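Local coordinates for nitrate transport protein nrtA (Synechocystis sp., PDB 2G29), which serves as the nitrate-binding component of the NrtABCD ABC transporter, a two-domain, C-clamp-shaped protein that captures nitrate for uptake into the cyanobacterial cell, at residues M104-D109 / G346-S351; I171-A176 / T391-I396; Q195-V200 / Q221-Q226; S384-I389 / F398-P403. All coordinates share one frame; numbering follows the deposited sequence.

Contact 1: residues M104-D109 / G346-S351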
loop_
_atom_site.group_PDB
_atom_site.type_symbol
_atom_site.label_atom_id
_atom_site.label_comp_id
_atom_site.label_asym_id
_atom_site.label_seq_id
_atom_site.Cartn_x
_atom_site.Cartn_y
_atom_site.Cartn_z
ATOM N N MET A 104 11.307 7.099 -12.485
ATOM C CA MET A 104 12.547 6.574 -13.102
ATOM C C MET A 104 12.266 6.105 -14.509
ATOM O O MET A 104 13.101 6.339 -15.407
ATOM C CB MET A 104 13.110 5.432 -12.260
ATOM C CG MET A 104 13.536 5.923 -10.907
ATOM S SD MET A 104 14.091 4.621 -9.720
ATOM C CE MET A 104 15.762 4.385 -10.360
ATOM N N GLY A 105 11.118 5.440 -14.692
ATOM C CA GLY A 105 10.705 5.026 -16.020
ATOM C C GLY A 105 10.586 3.533 -16.252
ATOM O O GLY A 105 10.068 3.117 -17.289
ATOM N N THR A 106 11.034 2.722 -15.302
ATOM C CA THR A 106 11.028 1.279 -15.504
ATOM C C THR A 106 9.694 0.662 -15.878
ATOM O O THR A 106 9.678 -0.299 -16.630
ATOM C CB THR A 106 11.569 0.573 -14.260
ATOM O OG1 THR A 106 11.535 -0.851 -14.414
ATOM C CG2 THR A 106 10.795 0.927 -13.123
ATOM N N VAL A 107 8.582 1.212 -15.370
ATOM C CA VAL A 107 7.263 0.657 -15.649
ATOM C C VAL A 107 6.480 1.534 -16.600
ATOM O O VAL A 107 5.249 1.504 -16.606
ATOM C CB VAL A 107 6.436 0.491 -14.360
ATOM C CG1 VAL A 107 7.106 -0.501 -13.423
ATOM C CG2 VAL A 107 6.243 1.835 -13.675
ATOM N N THR A 108 7.182 2.280 -17.445
ATOM C CA THR A 108 6.502 3.178 -18.372
ATOM C C THR A 108 6.766 2.963 -19.839
ATOM O O THR A 108 6.180 3.664 -20.670
ATOM C CB THR A 108 6.906 4.636 -18.138
ATOM O OG1 THR A 108 8.316 4.783 -18.348
ATOM C CG2 THR A 108 6.573 5.059 -16.716
ATOM N N ASP A 109 7.662 2.061 -20.180
ATOM C CA ASP A 109 7.918 1.874 -21.615
ATOM C C ASP A 109 8.262 3.208 -22.314
ATOM O O ASP A 109 7.536 3.709 -23.197
ATOM C CB ASP A 109 6.709 1.241 -22.305
ATOM C CG ASP A 109 7.040 0.736 -23.706
ATOM O OD1 ASP A 109 6.101 0.497 -24.480
ATOM O OD2 ASP A 109 8.244 0.567 -24.025
ATOM N N GLY A 346 15.944 -7.409 -8.625
ATOM C CA GLY A 346 16.339 -7.045 -9.981
ATOM C C GLY A 346 15.422 -6.106 -10.732
ATOM O O GLY A 346 15.566 -5.947 -11.951
ATOM N N TYR A 347 14.459 -5.500 -10.044
ATOM C CA TYR A 347 13.569 -4.544 -10.701
ATOM C C TYR A 347 14.276 -3.225 -10.966
ATOM O O TYR A 347 13.894 -2.499 -11.881
ATOM C CB TYR A 347 12.327 -4.277 -9.840
ATOM C CG TYR A 347 11.330 -5.404 -9.811
ATOM C CD1 TYR A 347 11.063 -6.082 -8.631
ATOM C CD2 TYR A 347 10.623 -5.763 -10.963
ATOM C CE1 TYR A 347 10.093 -7.115 -8.595
ATOM C CE2 TYR A 347 9.648 -6.778 -10.932
ATOM C CZ TYR A 347 9.396 -7.439 -9.749
ATOM O OH TYR A 347 8.401 -8.404 -9.734
ATOM N N LEU A 348 15.285 -2.901 -10.165
ATOM C CA LEU A 348 16.057 -1.674 -10.336
ATOM C C LEU A 348 17.541 -2.049 -10.389
ATOM O O LEU A 348 17.969 -3.016 -9.769
ATOM C CB LEU A 348 15.841 -0.686 -9.181
ATOM C CG LEU A 348 14.462 -0.003 -9.099
ATOM C CD1 LEU A 348 14.478 0.906 -7.884
ATOM C CD2 LEU A 348 14.172 0.814 -10.377
ATOM N N PRO A 349 18.353 -1.243 -11.085
ATOM C CA PRO A 349 19.787 -1.540 -11.179
ATOM C C PRO A 349 20.452 -1.560 -9.802
ATOM O O PRO A 349 20.153 -0.718 -8.944
ATOM C CB PRO A 349 20.326 -0.394 -12.058
ATOM C CG PRO A 349 19.136 0.085 -12.831
ATOM C CD PRO A 349 17.987 -0.034 -11.845
ATOM N N ALA A 350 21.390 -2.481 -9.596
ATOM C CA ALA A 350 22.104 -2.568 -8.340
ATOM C C ALA A 350 22.888 -1.275 -8.113
ATOM O O ALA A 350 23.257 -0.569 -9.055
ATOM C CB ALA A 350 23.056 -3.765 -8.375
ATOM N N SER A 351 23.159 -0.934 -6.872
ATOM C CA SER A 351 23.895 0.322 -6.679
ATOM C C SER A 351 23.100 1.627 -7.009
ATOM O O SER A 351 23.554 2.696 -6.586
ATOM C CB SER A 351 25.216 0.289 -7.479
ATOM O OG SER A 351 26.004 -0.888 -7.216
#

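Contact 2: residues I171-A176 / T391-I396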
loop_
_atom_site.group_PDB
_atom_site.type_symbol
_atom_site.label_atom_id
_atom_site.label_comp_id
_atom_site.label_asym_id
_atom_site.label_seq_id
_atom_site.Cartn_x
_atom_site.Cartn_y
_atom_site.Cartn_z
ATOM N N ILE A 171 4.873 -10.686 -0.416
ATOM C CA ILE A 171 4.779 -12.116 -0.667
ATOM C C ILE A 171 6.133 -12.749 -1.010
ATOM O O ILE A 171 6.399 -13.865 -0.583
ATOM C CB ILE A 171 3.638 -12.422 -1.711
ATOM C CG1 ILE A 171 3.118 -13.839 -1.476
ATOM C CG2 ILE A 171 4.117 -12.240 -3.139
ATOM C CD1 ILE A 171 1.814 -14.121 -2.217
ATOM N N ARG A 172 6.983 -12.044 -1.749
ATOM C CA ARG A 172 8.320 -12.561 -2.049
ATOM C C ARG A 172 9.141 -12.648 -0.768
ATOM O O ARG A 172 9.925 -13.589 -0.591
ATOM C CB ARG A 172 9.061 -11.662 -3.024
ATOM C CG ARG A 172 8.545 -11.747 -4.441
ATOM C CD ARG A 172 9.254 -10.753 -5.335
ATOM N NE ARG A 172 8.820 -10.953 -6.721
ATOM C CZ ARG A 172 9.618 -11.367 -7.711
ATOM N NH1 ARG A 172 10.918 -11.608 -7.496
ATOM N NH2 ARG A 172 9.084 -11.627 -8.901
ATOM N N TYR A 173 8.996 -11.685 0.142
ATOM C CA TYR A 173 9.771 -11.721 1.390
ATOM C C TYR A 173 9.384 -12.936 2.233
ATOM O O TYR A 173 10.240 -13.648 2.781
ATOM C CB TYR A 173 9.537 -10.407 2.182
ATOM C CG TYR A 173 10.467 -10.216 3.342
ATOM C CD1 TYR A 173 11.609 -9.425 3.212
ATOM C CD2 TYR A 173 10.281 -10.927 4.544
ATOM C CE1 TYR A 173 12.551 -9.341 4.243
ATOM C CE2 TYR A 173 11.244 -10.870 5.561
ATOM C CZ TYR A 173 12.364 -10.083 5.410
ATOM O OH TYR A 173 13.397 -10.030 6.351
ATOM N N TRP A 174 8.081 -13.172 2.327
ATOM C CA TRP A 174 7.544 -14.279 3.114
ATOM C C TRP A 174 7.983 -15.615 2.524
ATOM O O TRP A 174 8.444 -16.514 3.261
ATOM C CB TRP A 174 6.015 -14.133 3.147
ATOM C CG TRP A 174 5.190 -15.304 3.691
ATOM C CD1 TRP A 174 5.100 -15.736 4.985
ATOM C CD2 TRP A 174 4.268 -16.070 2.943
ATOM N NE1 TRP A 174 4.160 -16.724 5.084
ATOM C CE2 TRP A 174 3.636 -16.965 3.843
ATOM C CE3 TRP A 174 3.908 -16.112 1.594
ATOM C CZ2 TRP A 174 2.656 -17.878 3.423
ATOM C CZ3 TRP A 174 2.948 -17.005 1.180
ATOM C CH2 TRP A 174 2.330 -17.889 2.094
ATOM N N LEU A 175 7.882 -15.759 1.200
ATOM C CA LEU A 175 8.244 -17.029 0.563
ATOM C C LEU A 175 9.740 -17.244 0.639
ATOM O O LEU A 175 10.191 -18.360 0.905
ATOM C CB LEU A 175 7.752 -17.097 -0.895
ATOM C CG LEU A 175 6.224 -17.263 -0.995
ATOM C CD1 LEU A 175 5.717 -16.940 -2.397
ATOM C CD2 LEU A 175 5.835 -18.705 -0.621
ATOM N N ALA A 176 10.516 -16.185 0.470
ATOM C CA ALA A 176 11.954 -16.314 0.553
ATOM C C ALA A 176 12.407 -16.668 1.962
ATOM O O ALA A 176 13.344 -17.453 2.108
ATOM C CB ALA A 176 12.638 -15.019 0.077
ATOM N N THR A 391 12.915 -3.949 11.813
ATOM C CA THR A 391 13.103 -5.381 12.059
ATOM C C THR A 391 11.951 -6.181 11.456
ATOM O O THR A 391 10.805 -5.946 11.787
ATOM C CB THR A 391 13.161 -5.652 13.583
ATOM O OG1 THR A 391 14.246 -4.901 14.149
ATOM C CG2 THR A 391 13.395 -7.138 13.847
ATOM N N PHE A 392 12.264 -7.105 10.557
ATOM C CA PHE A 392 11.284 -7.966 9.910
ATOM C C PHE A 392 10.997 -9.184 10.797
ATOM O O PHE A 392 11.750 -9.468 11.742
ATOM C CB PHE A 392 11.761 -8.343 8.494
ATOM C CG PHE A 392 11.743 -7.166 7.530
ATOM C CD1 PHE A 392 12.764 -6.222 7.547
ATOM C CD2 PHE A 392 10.650 -6.952 6.705
ATOM C CE1 PHE A 392 12.690 -5.056 6.754
ATOM C CE2 PHE A 392 10.560 -5.790 5.914
ATOM C CZ PHE A 392 11.571 -4.852 5.944
ATOM N N PHE A 393 9.909 -9.879 10.506
ATOM C CA PHE A 393 9.481 -10.986 11.377
ATOM C C PHE A 393 10.507 -12.093 11.511
ATOM O O PHE A 393 10.453 -12.848 12.493
ATOM C CB PHE A 393 8.157 -11.569 10.868
ATOM C CG PHE A 393 8.326 -12.569 9.740
ATOM C CD1 PHE A 393 8.275 -13.933 9.984
ATOM C CD2 PHE A 393 8.565 -12.131 8.442
ATOM C CE1 PHE A 393 8.460 -14.867 8.955
ATOM C CE2 PHE A 393 8.750 -13.037 7.407
ATOM C CZ PHE A 393 8.699 -14.417 7.655
ATOM N N ASP A 394 11.422 -12.195 10.559
ATOM C CA ASP A 394 12.445 -13.224 10.589
ATOM C C ASP A 394 13.730 -12.744 11.286
ATOM O O ASP A 394 14.753 -13.459 11.291
ATOM C CB ASP A 394 12.704 -13.679 9.154
ATOM C CG ASP A 394 13.785 -14.697 9.049
ATOM O OD1 ASP A 394 13.602 -15.822 9.573
ATOM O OD2 ASP A 394 14.836 -14.389 8.427
ATOM N N GLY A 395 13.653 -11.554 11.883
ATOM C CA GLY A 395 14.773 -10.996 12.611
ATOM C C GLY A 395 15.776 -10.251 11.769
ATOM O O GLY A 395 16.675 -9.642 12.335
ATOM N N ILE A 396 15.614 -10.298 10.442
ATOM C CA ILE A 396 16.510 -9.576 9.540
ATOM C C ILE A 396 16.212 -8.102 9.774
ATOM O O ILE A 396 15.050 -7.714 9.942
ATOM C CB ILE A 396 16.223 -9.913 8.076
ATOM C CG1 ILE A 396 16.711 -11.329 7.743
ATOM C CG2 ILE A 396 16.815 -8.833 7.179
ATOM C CD1 ILE A 396 16.266 -11.842 6.429
#

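Contact 3: residues Q195-V200 / Q221-Q226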
loop_
_atom_site.group_PDB
_atom_site.type_symbol
_atom_site.label_atom_id
_atom_site.label_comp_id
_atom_site.label_asym_id
_atom_site.label_seq_id
_atom_site.Cartn_x
_atom_site.Cartn_y
_atom_site.Cartn_z
ATOM N N GLN A 195 -9.866 -8.127 -8.284
ATOM C CA GLN A 195 -10.087 -9.369 -9.006
ATOM C C GLN A 195 -9.373 -10.559 -8.345
ATOM O O GLN A 195 -9.461 -11.688 -8.850
ATOM C CB GLN A 195 -9.598 -9.243 -10.454
ATOM C CG GLN A 195 -10.422 -8.228 -11.267
ATOM C CD GLN A 195 -9.829 -7.946 -12.642
ATOM O OE1 GLN A 195 -9.299 -8.849 -13.309
ATOM N NE2 GLN A 195 -9.924 -6.690 -13.083
ATOM N N MET A 196 -8.712 -10.329 -7.200
ATOM C CA MET A 196 -7.997 -11.422 -6.530
ATOM C C MET A 196 -8.932 -12.549 -6.093
ATOM O O MET A 196 -8.617 -13.731 -6.312
ATOM C CB MET A 196 -7.231 -10.871 -5.316
ATOM C CG MET A 196 -6.001 -10.069 -5.651
ATOM S SD MET A 196 -4.655 -11.196 -6.087
ATOM C CE MET A 196 -3.320 -10.013 -6.314
ATOM N N VAL A 197 -10.049 -12.209 -5.454
ATOM C CA VAL A 197 -10.982 -13.226 -4.990
ATOM C C VAL A 197 -11.532 -14.059 -6.170
ATOM O O VAL A 197 -11.550 -15.301 -6.106
ATOM C CB VAL A 197 -12.119 -12.549 -4.147
ATOM C CG1 VAL A 197 -13.226 -13.574 -3.797
ATOM C CG2 VAL A 197 -11.539 -12.022 -2.857
ATOM N N ALA A 198 -11.915 -13.405 -7.271
ATOM C CA ALA A 198 -12.449 -14.154 -8.422
ATOM C C ALA A 198 -11.403 -15.101 -8.991
ATOM O O ALA A 198 -11.724 -16.216 -9.446
ATOM C CB ALA A 198 -12.905 -13.191 -9.507
ATOM N N ASN A 199 -10.150 -14.671 -8.975
ATOM C CA ASN A 199 -9.080 -15.507 -9.495
ATOM C C ASN A 199 -8.778 -16.712 -8.619
ATOM O O ASN A 199 -8.585 -17.815 -9.147
ATOM C CB ASN A 199 -7.812 -14.675 -9.714
ATOM C CG ASN A 199 -7.794 -14.031 -11.076
ATOM O OD1 ASN A 199 -7.203 -14.572 -12.012
ATOM N ND2 ASN A 199 -8.472 -12.900 -11.215
ATOM N N VAL A 200 -8.766 -16.547 -7.294
ATOM C CA VAL A 200 -8.459 -17.708 -6.466
ATOM C C VAL A 200 -9.598 -18.729 -6.597
ATOM O O VAL A 200 -9.380 -19.941 -6.530
ATOM C CB VAL A 200 -8.134 -17.329 -4.966
ATOM C CG1 VAL A 200 -9.382 -16.976 -4.196
ATOM C CG2 VAL A 200 -7.350 -18.492 -4.306
ATOM N N GLN A 221 -16.048 -15.742 2.153
ATOM C CA GLN A 221 -16.628 -16.497 1.053
ATOM C C GLN A 221 -16.187 -17.962 1.078
ATOM O O GLN A 221 -16.708 -18.781 0.324
ATOM C CB GLN A 221 -16.284 -15.832 -0.299
ATOM C CG GLN A 221 -17.020 -14.517 -0.475
ATOM C CD GLN A 221 -16.969 -13.933 -1.872
ATOM O OE1 GLN A 221 -17.340 -12.773 -2.077
ATOM N NE2 GLN A 221 -16.529 -14.715 -2.834
ATOM N N GLY A 222 -15.223 -18.278 1.947
ATOM C CA GLY A 222 -14.734 -19.642 2.063
ATOM C C GLY A 222 -13.931 -20.128 0.884
ATOM O O GLY A 222 -13.882 -21.333 0.629
ATOM N N VAL A 223 -13.292 -19.212 0.166
ATOM C CA VAL A 223 -12.540 -19.612 -1.021
ATOM C C VAL A 223 -11.045 -19.631 -0.804
ATOM O O VAL A 223 -10.273 -19.794 -1.752
ATOM C CB VAL A 223 -12.880 -18.719 -2.249
ATOM C CG1 VAL A 223 -14.372 -18.883 -2.565
ATOM C CG2 VAL A 223 -12.559 -17.256 -1.960
ATOM N N GLY A 224 -10.648 -19.508 0.455
ATOM C CA GLY A 224 -9.237 -19.555 0.812
ATOM C C GLY A 224 -9.112 -19.226 2.282
ATOM O O GLY A 224 -10.121 -18.995 2.943
ATOM N N TYR A 225 -7.897 -19.280 2.821
ATOM C CA TYR A 225 -7.676 -18.873 4.210
ATOM C C TYR A 225 -6.477 -17.925 4.267
ATOM O O TYR A 225 -5.736 -17.785 3.303
ATOM C CB TYR A 225 -7.479 -20.079 5.146
ATOM C CG TYR A 225 -6.160 -20.814 5.046
ATOM C CD1 TYR A 225 -5.140 -20.565 5.966
ATOM C CD2 TYR A 225 -5.963 -21.813 4.084
ATOM C CE1 TYR A 225 -3.964 -21.300 5.943
ATOM C CE2 TYR A 225 -4.794 -22.556 4.049
ATOM C CZ TYR A 225 -3.797 -22.305 4.979
ATOM O OH TYR A 225 -2.641 -23.051 5.000
ATOM N N GLN A 226 -6.331 -17.237 5.387
ATOM C CA GLN A 226 -5.271 -16.261 5.534
ATOM C C GLN A 226 -4.114 -16.771 6.347
ATOM O O GLN A 226 -4.312 -17.286 7.442
ATOM C CB GLN A 226 -5.836 -14.970 6.159
ATOM C CG GLN A 226 -4.791 -13.836 6.283
ATOM C CD GLN A 226 -5.399 -12.435 6.323
ATOM O OE1 GLN A 226 -4.678 -11.429 6.403
ATOM N NE2 GLN A 226 -6.700 -12.361 6.243
#

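Contact 4: residues S384-I389 / F398-P403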
loop_
_atom_site.group_PDB
_atom_site.type_symbol
_atom_site.label_atom_id
_atom_site.label_comp_id
_atom_site.label_asym_id
_atom_site.label_seq_id
_atom_site.Cartn_x
_atom_site.Cartn_y
_atom_site.Cartn_z
ATOM N N SER A 384 13.004 13.473 12.328
ATOM C CA SER A 384 13.936 13.020 11.304
ATOM C C SER A 384 13.217 12.221 10.228
ATOM O O SER A 384 12.199 11.605 10.487
ATOM C CB SER A 384 15.032 12.149 11.912
ATOM O OG SER A 384 14.553 10.881 12.281
ATOM N N PRO A 385 13.753 12.224 9.004
ATOM C CA PRO A 385 13.146 11.488 7.895
ATOM C C PRO A 385 13.391 9.999 7.974
ATOM O O PRO A 385 12.950 9.268 7.103
ATOM C CB PRO A 385 13.791 12.113 6.654
ATOM C CG PRO A 385 14.259 13.443 7.131
ATOM C CD PRO A 385 14.800 13.123 8.508
ATOM N N SER A 386 14.085 9.540 9.010
ATOM C CA SER A 386 14.301 8.097 9.164
ATOM C C SER A 386 13.552 7.588 10.373
ATOM O O SER A 386 13.569 8.233 11.439
ATOM C CB SER A 386 15.779 7.773 9.387
ATOM O OG SER A 386 15.952 6.392 9.565
ATOM N N ARG A 387 12.895 6.441 10.219
ATOM C CA ARG A 387 12.227 5.848 11.357
ATOM C C ARG A 387 13.217 4.939 12.067
ATOM O O ARG A 387 12.862 4.278 13.044
ATOM C CB ARG A 387 10.970 5.053 10.976
ATOM C CG ARG A 387 10.032 4.925 12.191
ATOM C CD ARG A 387 8.690 4.309 11.835
ATOM N NE ARG A 387 8.802 2.891 11.558
ATOM C CZ ARG A 387 7.790 2.122 11.161
ATOM N NH1 ARG A 387 6.573 2.630 10.975
ATOM N NH2 ARG A 387 8.000 0.836 10.932
ATOM N N GLY A 388 14.455 4.921 11.594
ATOM C CA GLY A 388 15.480 4.105 12.238
ATOM C C GLY A 388 15.567 2.679 11.712
ATOM O O GLY A 388 15.095 2.359 10.628
ATOM N N ILE A 389 16.194 1.816 12.504
ATOM C CA ILE A 389 16.333 0.430 12.111
ATOM C C ILE A 389 14.963 -0.257 12.083
ATOM O O ILE A 389 14.141 -0.082 12.995
ATOM C CB ILE A 389 17.287 -0.280 13.105
ATOM C CG1 ILE A 389 18.672 0.399 13.012
ATOM C CG2 ILE A 389 17.353 -1.775 12.800
ATOM C CD1 ILE A 389 19.537 0.329 14.245
ATOM N N PHE A 398 16.977 -3.883 8.744
ATOM C CA PHE A 398 17.357 -2.906 7.712
ATOM C C PHE A 398 17.801 -1.638 8.409
ATOM O O PHE A 398 16.989 -0.965 9.079
ATOM C CB PHE A 398 16.154 -2.558 6.806
ATOM C CG PHE A 398 16.430 -1.465 5.780
ATOM C CD1 PHE A 398 17.257 -1.713 4.660
ATOM C CD2 PHE A 398 15.853 -0.180 5.928
ATOM C CE1 PHE A 398 17.488 -0.711 3.711
ATOM C CE2 PHE A 398 16.088 0.822 4.974
ATOM C CZ PHE A 398 16.907 0.560 3.875
ATOM N N ASP A 399 19.083 -1.319 8.254
ATOM C CA ASP A 399 19.651 -0.108 8.829
ATOM C C ASP A 399 19.742 0.817 7.644
ATOM O O ASP A 399 20.501 0.575 6.714
ATOM C CB ASP A 399 21.045 -0.399 9.383
ATOM C CG ASP A 399 21.719 0.825 9.950
ATOM O OD1 ASP A 399 21.248 1.964 9.762
ATOM O OD2 ASP A 399 22.789 0.609 10.615
ATOM N N PRO A 400 18.938 1.893 7.638
ATOM C CA PRO A 400 18.979 2.821 6.496
ATOM C C PRO A 400 20.375 3.385 6.174
ATOM O O PRO A 400 20.641 3.788 5.024
ATOM C CB PRO A 400 17.981 3.919 6.905
ATOM C CG PRO A 400 17.023 3.199 7.850
ATOM C CD PRO A 400 17.908 2.271 8.628
ATOM N N GLU A 401 21.264 3.415 7.167
ATOM C CA GLU A 401 22.628 3.905 6.928
ATOM C C GLU A 401 23.495 2.898 6.150
ATOM O O GLU A 401 24.601 3.254 5.733
ATOM C CB GLU A 401 23.319 4.279 8.257
ATOM C CG GLU A 401 22.681 5.464 8.994
ATOM C CD GLU A 401 23.405 5.832 10.294
ATOM O OE1 GLU A 401 24.238 5.036 10.791
ATOM O OE2 GLU A 401 23.126 6.926 10.838
ATOM N N ASN A 402 23.030 1.663 5.963
ATOM C CA ASN A 402 23.806 0.680 5.201
ATOM C C ASN A 402 22.888 -0.335 4.516
ATOM O O ASN A 402 22.739 -1.482 4.954
ATOM C CB ASN A 402 24.817 -0.074 6.084
ATOM C CG ASN A 402 25.906 -0.794 5.270
ATOM O OD1 ASN A 402 27.019 -1.061 5.775
ATOM N ND2 ASN A 402 25.591 -1.138 4.035
ATOM N N PRO A 403 22.242 0.070 3.406
ATOM C CA PRO A 403 21.363 -0.878 2.708
ATOM C C PRO A 403 22.078 -2.086 2.130
ATOM O O PRO A 403 21.507 -3.150 2.003
ATOM C CB PRO A 403 20.758 -0.044 1.591
ATOM C CG PRO A 403 20.708 1.318 2.161
ATOM C CD PRO A 403 22.043 1.435 2.883
#

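Contact 1: residues M104-D109 / G346-S351
Met104 and Leu348 meet through the sulfur of one and a branch of the other: SD lies 3.9 Å from Leu348 CD2, and the terminal methyl CE stands equally far from that same carbon. The two side chains cross at about a right angle, with CD1 of the leucine a little farther from SD. A bend at chi3 of Met104 (80°), after an extended chi2, turns CE so that it and SD both touch one methyl of Leu348. Thr106 flanks this pair more loosely. Its CG2 approaches Leu348 CD2 at 4.4 Å, while OG1 is 3.8 Å from the carbonyl O of Tyr347, a separation too long to count as a hydrogen bond.

The backbone around these side chains is set by two helix ends. Gly105 leaves helix 97-104 with positive phi and starts a type I turn to Thr108, whose N and OG1 both donate to Gly105 O, at 3.0 and 2.6 Å, from the same face of that carbonyl's plane. Gly346 ends the other helix, 332-344, in a Schellman motif, after which Tyr347 and Leu348 run on into loop. Farther out, Leu348 also packs on Leu339 and Ile343 of helix 332-344 and on Leu101 of helix 97-104, whereas Tyr347 leans on Met169 and Arg172 of helix 166-177.

No hydrogen bond joins the segments and they bury just 147 Å² together, which implies that the two helix termini meet here by apolar van der Waals contact; the bonds to Gly105 O shape the turn on one side and do not cross to the other segment.

Contact 2: residues I171-A176 / T391-I396
Tyr173 reaches from its helix to touch Phe392, Phe393 and Ile396. With CG opposite the backbone N (chi1 -169°), the ring extends toward the loop and forms an offset stack with Phe392, centroids 4.8 Å apart and planes inclined by 26°. The overlap is partial: Phe392 CD2 lies over one face of the tyrosine ring, displaced toward its rim. Phe393 comes in at the edge instead, its CE2 being 3.8 Å from Tyr173 CE2. The phenolic OH is pressed among carbons, 3.2 Å from Phe392 CB and 3.3 Å from Ile396 CB, and this buried oxygen finds no hydrogen-bond partner anywhere in the model. With an alanine here the ring is gone, and Phe392 would probably lose this stacking partner and a gap open between helix and loop. Next along the helix, Trp174 directs NE1 to Gly140 O and its side chain comes no closer than 4.7 Å to the loop.

The receiving loop is a type I turn, Phe392 to Gly395, between the short strands 390-391 and 397-398. Phe392 also stacks on Trp337 of helix 332-344, and Tyr173 touches Glu341 and Arg344 of that helix, while Trp174 lies against strands 207-211 and 225-229.

Contact 3: residues Q195-V200 / Q221-Q226
This is a small apolar contact within one alpha/beta domain of the periplasmic-binding-protein fold, between helix 196-201 and the connection that leads from helix 214-221 into strand 225-229, an outermost strand of its five-stranded mixed sheet. The evidence lies in three valines. Val197 and Val200, one turn apart, both project toward Val223, and no hydrogen bond crosses between the segments, which together bury 158 Å². Val223 CG2 is the shared methyl, 3.9 Å from Val200 CG1 and 4.2 Å from Val197 CG1. With Val223 CG1 anti to the carbonyl carbon (chi1 -62°), CG2 falls between the backbone N and the carbonyl carbon, which turns it to the helix. Val200 CG1 also comes within 3.8 Å of the carbonyl O of Val223, so it packs on both a methyl and the backbone oxygen of that residue.

Gly222, with positive phi, closes helix 214-221 in a Schellman motif and brings Val223 round to face the valines. Just before Gly222, the extended side chain of Gln221 crosses Val197 obliquely, NE2 approaching CG1 at 3.6 Å, a packing contact. Val197 also rests on Gln217 and Thr218, and Val200 on Phe208 of strand 207-211, placing the helix between sheet and helix end. The start of helix 196-201 is pinned locally: Gln195 O accepts from Asn199 N and from Asn199 ND2 on opposite faces of its plane, the hydrogen bond from ND2 being 2.8 Å long and nearly straight at 169°.

Contact 4: residues S384-I389 / F398-P403
Pro400 packs against Ser386 and Gly388 by van der Waals contact, and this proline on one side and Ile389 on the other carry most of the meeting between the two loops. Pro400 CD is 3.5 Å from the carbonyl O of Gly388, and CG lies about as near to that oxygen. Ser386 adds its hydroxyl, with OG 3.8 Å from Pro400 CG. Beyond the proline, Ile389 passes CG1 by Asp399, 4.3 Å from that residue's CA, and sets CG2 3.8 Å from Phe398 O.

Of weaker polar kind is a CA-H...O contact, Ile389 CA to Phe398 O at 3.4 Å, with 145° at the hydrogen. It lies where the backbones come closest, CA of Ile389 being 4.7 Å from CA of Asp399. No conventional hydrogen bond crosses between the segments.

Within each loop, local hydrogen bonds shape the chain. Ser386 OG accepts from Gly388 N at 2.9 Å, closing an ST turn; a chi1 of 178° swings the hydroxyl toward the following carbonyl side and within range of both that N-H and the proline. Replacing Ser386 by alanine would remove OG, and is likely to leave Gly388 N without this acceptor and the loop less fixed beside Pro400. In the other loop Asp399 OD1 accepts a hydrogen bond from Glu401 N, which approaches from above the carboxylate plane.

Outside the pair, Phe398 meets Trp337 and Tyr406 edge-to-face, and Ser386 and Pro400 both touch Ser333 of helix 332-344. Two loops thus flank a short two-stranded hairpin, strands 390-391 and 397-398, with an ST turn before it and, after it, an Asx turn within a type I turn leading to Asn402, N-cap of helix 403-408.

Helix 332-344 and the residues just after it recur in three of the four contacts: contact 1 follows its end, while contacts 2 and 4 pack against its side. Contacts 1 and 2 have centres 23 Å apart yet touch where Tyr347 lies by Arg172, and contacts 2 and 4, 17 Å apart, meet through Phe392 and Phe398. In both pairs the segments alternate along the chain. Contacts 1 and 2, spanning over 200 residues each, join the C-terminal part to helices 97-104 and 166-177. Contact 3, nested inside both loops, works within one alpha/beta domain; its centre is about 36 Å from that of contact 4, which lies within the C-terminal part, across the chain's centre.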